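PDB 4XU6: uncharacterized protein from Mycobacterium vanbaalenii PYR-1, which binds diacylglycerol in the membrane, where it forms a homotrimer of the Insig family. Local coordinates for residues A[88-91]-A[92-95]; A[51-54]-A[55-59]. All blocks are in the same frame, centred on the assembly; numbering follows the deposited sequence.

Contact 1 of 2, residues A[88-91]-A[92-95]. With TDA (N-tridecanoic acid), chain E.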
loop_
_atom_site.group_PDB
_atom_site.type_symbol
_atom_site.label_atom_id
_atom_site.label_comp_id
_atom_site.label_asym_id
_atom_site.label_seq_id
_atom_site.Cartn_x
_atom_site.Cartn_y
_atom_site.Cartn_z
ATOM N N GLY A 88 8.397 -0.820 4.637
ATOM C CA GLY A 88 7.429 -1.660 3.949
ATOM C C GLY A 88 7.788 -1.836 2.487
ATOM O O GLY A 88 7.642 -2.922 1.931
ATOM N N THR A 89 8.273 -0.771 1.860
ATOM C CA THR A 89 8.656 -0.841 0.449
ATOM C C THR A 89 9.882 -1.733 0.281
ATOM O O THR A 89 9.962 -2.542 -0.638
ATOM C CB THR A 89 8.945 0.568 -0.109
ATOM O OG1 THR A 89 7.775 1.385 0.035
ATOM C CG2 THR A 89 9.319 0.503 -1.579
ATOM N N TYR A 90 10.839 -1.565 1.186
ATOM C CA TYR A 90 12.069 -2.359 1.196
ATOM C C TYR A 90 11.744 -3.859 1.290
ATOM O O TYR A 90 12.195 -4.666 0.452
ATOM C CB TYR A 90 12.901 -1.898 2.401
ATOM C CG TYR A 90 14.378 -2.270 2.426
ATOM C CD1 TYR A 90 14.891 -3.316 1.667
ATOM C CD2 TYR A 90 15.253 -1.560 3.243
ATOM C CE1 TYR A 90 16.256 -3.640 1.723
ATOM C CE2 TYR A 90 16.599 -1.872 3.298
ATOM C CZ TYR A 90 17.090 -2.904 2.547
ATOM O OH TYR A 90 18.434 -3.196 2.633
ATOM N N VAL A 91 10.948 -4.251 2.286
ATOM C CA VAL A 91 10.638 -5.679 2.432
ATOM C C VAL A 91 9.769 -6.199 1.288
ATOM O O VAL A 91 9.860 -7.368 0.925
ATOM C CB VAL A 91 10.023 -6.042 3.816
ATOM C CG1 VAL A 91 11.008 -5.706 4.941
ATOM C CG2 VAL A 91 8.679 -5.343 4.037
ATOM N N THR A 92 8.945 -5.332 0.705
ATOM C CA THR A 92 8.141 -5.742 -0.449
ATOM C C THR A 92 9.040 -6.128 -1.622
ATOM O O THR A 92 8.744 -7.080 -2.349
ATOM C CB THR A 92 7.149 -4.634 -0.892
ATOM O OG1 THR A 92 6.193 -4.401 0.149
ATOM C CG2 THR A 92 6.402 -5.046 -2.171
ATOM N N THR A 93 10.139 -5.402 -1.807
ATOM C CA THR A 93 11.045 -5.742 -2.905
ATOM C C THR A 93 11.621 -7.136 -2.717
ATOM O O THR A 93 11.870 -7.830 -3.683
ATOM C CB THR A 93 12.191 -4.723 -3.107
ATOM O OG1 THR A 93 13.042 -4.696 -1.956
ATOM C CG2 THR A 93 11.633 -3.329 -3.382
ATOM N N ALA A 94 11.808 -7.548 -1.468
ATOM C CA ALA A 94 12.269 -8.908 -1.195
ATOM C C ALA A 94 11.206 -9.931 -1.613
ATOM O O ALA A 94 11.515 -10.988 -2.175
ATOM C CB ALA A 94 12.609 -9.057 0.284
ATOM N N LEU A 95 9.945 -9.609 -1.349
ATOM C CA LEU A 95 8.854 -10.526 -1.686
ATOM C C LEU A 95 8.625 -10.656 -3.191
ATOM O O LEU A 95 8.237 -11.717 -3.661
ATOM C CB LEU A 95 7.550 -10.081 -1.019
ATOM C CG LEU A 95 7.574 -9.960 0.505
ATOM C CD1 LEU A 95 6.220 -9.496 1.040
ATOM C CD2 LEU A 95 7.979 -11.269 1.142
HETATM O O21 TDA E . 19.200 -3.307 -1.453
HETATM O O22 TDA E . 21.414 -3.641 -0.819
HETATM C C21 TDA E . 20.407 -2.939 -0.715
HETATM C C22 TDA E . 20.408 -1.762 0.215
HETATM C C23 TDA E . 19.206 -0.846 -0.036
HETATM C C24 TDA E . 19.120 0.257 1.019
HETATM C C25 TDA E . 17.989 1.238 0.707
HETATM C C26 TDA E . 17.868 2.336 1.761
HETATM C C27 TDA E . 17.366 1.709 3.053
HETATM C C28 TDA E . 17.182 2.730 4.152
HETATM C C29 TDA E . 16.836 2.016 5.449
HETATM C C30 TDA E . 16.602 3.065 6.520
HETATM C C31 TDA E . 15.346 3.862 6.199
HETATM C C32 TDA E . 14.983 4.790 7.351
HETATM C C33 TDA E . 14.137 5.959 6.864
#
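The last turns of the transmembrane helix 76-96 border the lipid pocket, and here two successive threonines, Thr92 and Thr93, turn their hydroxyls back onto carbonyls of the preceding turn in two different ways. Thr92 OG1, placed anti to its own carbonyl carbon (chi1 -64°), reaches four residues back and donates to Gly88 O at 2.7 Å. The same oxygen accepts the regular helical bond from Thr92 N at 3.0 Å, the two donors arriving from opposite faces of the carbonyl plane. Thr93 takes a different rotamer. With chi1 at 64° its OG1 lies between backbone N and carbonyl carbon and donates three residues back, to Tyr90 O at 2.6 Å, tilted only 16° from the carbonyl plane. The main-chain bond to that oxygen from Ala94 N is weak at 3.5 Å, and the hydroxyl supplies a much shorter one. Thr93 OG1 is also hydrogen-bonded to His26 NE2, so a single hydroxyl ties this helix to a diacylglycerol-binding histidine of helix 5-29. The Tyr90 ring packs edge-to-face with His26 and runs alongside the tridecanoic acid chain. Its CE2 lies 3.7 Å from C27 of the lipid, and its OH meets C22, next to the carboxyl carbon, at 3.4 Å. Val91 and Thr92 pack instead on Pro103 and Leu107 of a neighbouring subunit. Threonine hydroxyls bonded to carbonyls of the previous turn are common in transmembrane helices; here one of them binds the carbonyl of Tyr90, a tyrosine of the lipid pocket, and the other that of Gly88.

Contact 2 of 2, residues A[51-54]-A[55-59]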
loop_
_atom_site.group_PDB
_atom_site.type_symbol
_atom_site.label_atom_id
_atom_site.label_comp_id
_atom_site.label_asym_id
_atom_site.label_seq_id
_atom_site.Cartn_x
_atom_site.Cartn_y
_atom_site.Cartn_z
ATOM N N ILE A 51 26.277 0.240 9.168
ATOM C CA ILE A 51 27.029 1.473 9.398
ATOM C C ILE A 51 26.913 2.402 8.188
ATOM O O ILE A 51 26.708 3.605 8.351
ATOM C CB ILE A 51 28.521 1.206 9.719
ATOM C CG1 ILE A 51 28.653 0.340 10.974
ATOM C CG2 ILE A 51 29.273 2.524 9.909
ATOM C CD1 ILE A 51 30.098 -0.070 11.290
ATOM N N LEU A 52 27.035 1.851 6.979
ATOM C CA LEU A 52 26.867 2.670 5.771
ATOM C C LEU A 52 25.477 3.304 5.688
ATOM O O LEU A 52 25.353 4.504 5.458
ATOM C CB LEU A 52 27.121 1.866 4.500
ATOM C CG LEU A 52 28.558 1.595 4.049
ATOM C CD1 LEU A 52 28.550 0.957 2.673
ATOM C CD2 LEU A 52 29.373 2.892 4.041
ATOM N N VAL A 53 24.428 2.502 5.860
ATOM C CA VAL A 53 23.068 3.030 5.742
ATOM C C VAL A 53 22.742 3.990 6.890
ATOM O O VAL A 53 22.088 5.021 6.696
ATOM C CB VAL A 53 22.010 1.904 5.669
ATOM C CG1 VAL A 53 20.590 2.510 5.564
ATOM C CG2 VAL A 53 22.302 0.970 4.485
ATOM N N GLY A 54 23.206 3.653 8.089
ATOM C CA GLY A 54 23.001 4.510 9.243
ATOM C C GLY A 54 23.668 5.862 9.031
ATOM O O GLY A 54 23.103 6.916 9.352
ATOM N N ALA A 55 24.875 5.834 8.478
ATOM C CA ALA A 55 25.619 7.068 8.213
ATOM C C ALA A 55 24.933 7.902 7.126
ATOM O O ALA A 55 24.883 9.138 7.202
ATOM C CB ALA A 55 27.049 6.739 7.814
ATOM N N ALA A 56 24.415 7.222 6.112
ATOM C CA ALA A 56 23.665 7.889 5.054
ATOM C C ALA A 56 22.398 8.556 5.584
ATOM O O ALA A 56 22.033 9.636 5.129
ATOM C CB ALA A 56 23.326 6.909 3.950
ATOM N N THR A 57 21.723 7.904 6.533
ATOM C CA THR A 57 20.513 8.459 7.141
ATOM C C THR A 57 20.807 9.780 7.863
ATOM O O THR A 57 20.117 10.797 7.675
ATOM C CB THR A 57 19.891 7.467 8.149
ATOM O OG1 THR A 57 19.659 6.203 7.503
ATOM C CG2 THR A 57 18.574 8.031 8.701
ATOM N N ALA A 58 21.841 9.769 8.696
ATOM C CA ALA A 58 22.199 10.978 9.432
ATOM C C ALA A 58 22.696 12.058 8.470
ATOM O O ALA A 58 22.428 13.241 8.672
ATOM C CB ALA A 58 23.254 10.670 10.497
ATOM N N SER A 59 23.422 11.649 7.435
ATOM C CA SER A 59 23.994 12.592 6.472
ATOM C C SER A 59 22.936 13.306 5.629
ATOM O O SER A 59 23.051 14.501 5.359
ATOM C CB SER A 59 24.995 11.882 5.555
ATOM O OG SER A 59 26.133 11.453 6.285
#
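Thr57 folds its hydroxyl back over the preceding turn of helix 48-64 to meet Val53, a worked example of how a membrane helix accommodates a polar side chain. Its CB sits over two carbonyls at once, 3.5 Å from Gly54 O and 3.6 Å from Val53 O. From CB the side chain branches: chi1 of -55° sets OG1 beside the backbone N of Thr57, and this brings the hydroxyl to Val53 O, to which it donates at 2.8 Å. CG2, the other branch, is anti to that nitrogen and takes no part in the polar contact. Val53 O is gripped twice, for Thr57 N also donates to it at 2.9 Å; hydroxyl and amide come from opposite faces of its plane, the hydroxyl tilted 35° out of it. Two residues on, Ser59 repeats the pattern, its OG donating to Ala55 O at 2.8 Å from above the carbonyl plane, while Ser59 N reaches the same oxygen from the other face. Just before Thr57 the helix carries two alanines: Ala55 CB rests 3.2 Å from Ile51 O, and Ala56 CB lies near the carbonyl of Leu52. Outside the helix, Val53 touches one tridecanoic acid as well as Ala19 of helix 5-29, whereas Ala56 and Ser59 touch another; Phe171 of helix 164-184 packs on the side chains of Ala56 and Thr57. The two hydroxyls thus satisfy their hydrogens within the helix's own backbone, the familiar behaviour of serine and threonine in transmembrane helices, here in one that contributes residues to two lipid-binding pockets.

How the contacts relate
Contacts 2 and 1 come in series along the chain, on the successive transmembrane helices 48-64 and 76-96. Their centres are 20 Å apart, on opposite sides of the middle of the chain, and although their nearest atoms approach to about 6 Å they do not touch. What joins them is lipid: Val53 of contact 2 and Tyr90 of contact 1 belong to the same tridecanoic acid pocket, to which helices 5-29 and 164-184 also contribute. Their surroundings differ. Contact 1 lies at a subunit interface of the trimer, whereas no other protein chain reaches contact 2, whose Ser59 borders a second tridecanoic acid site.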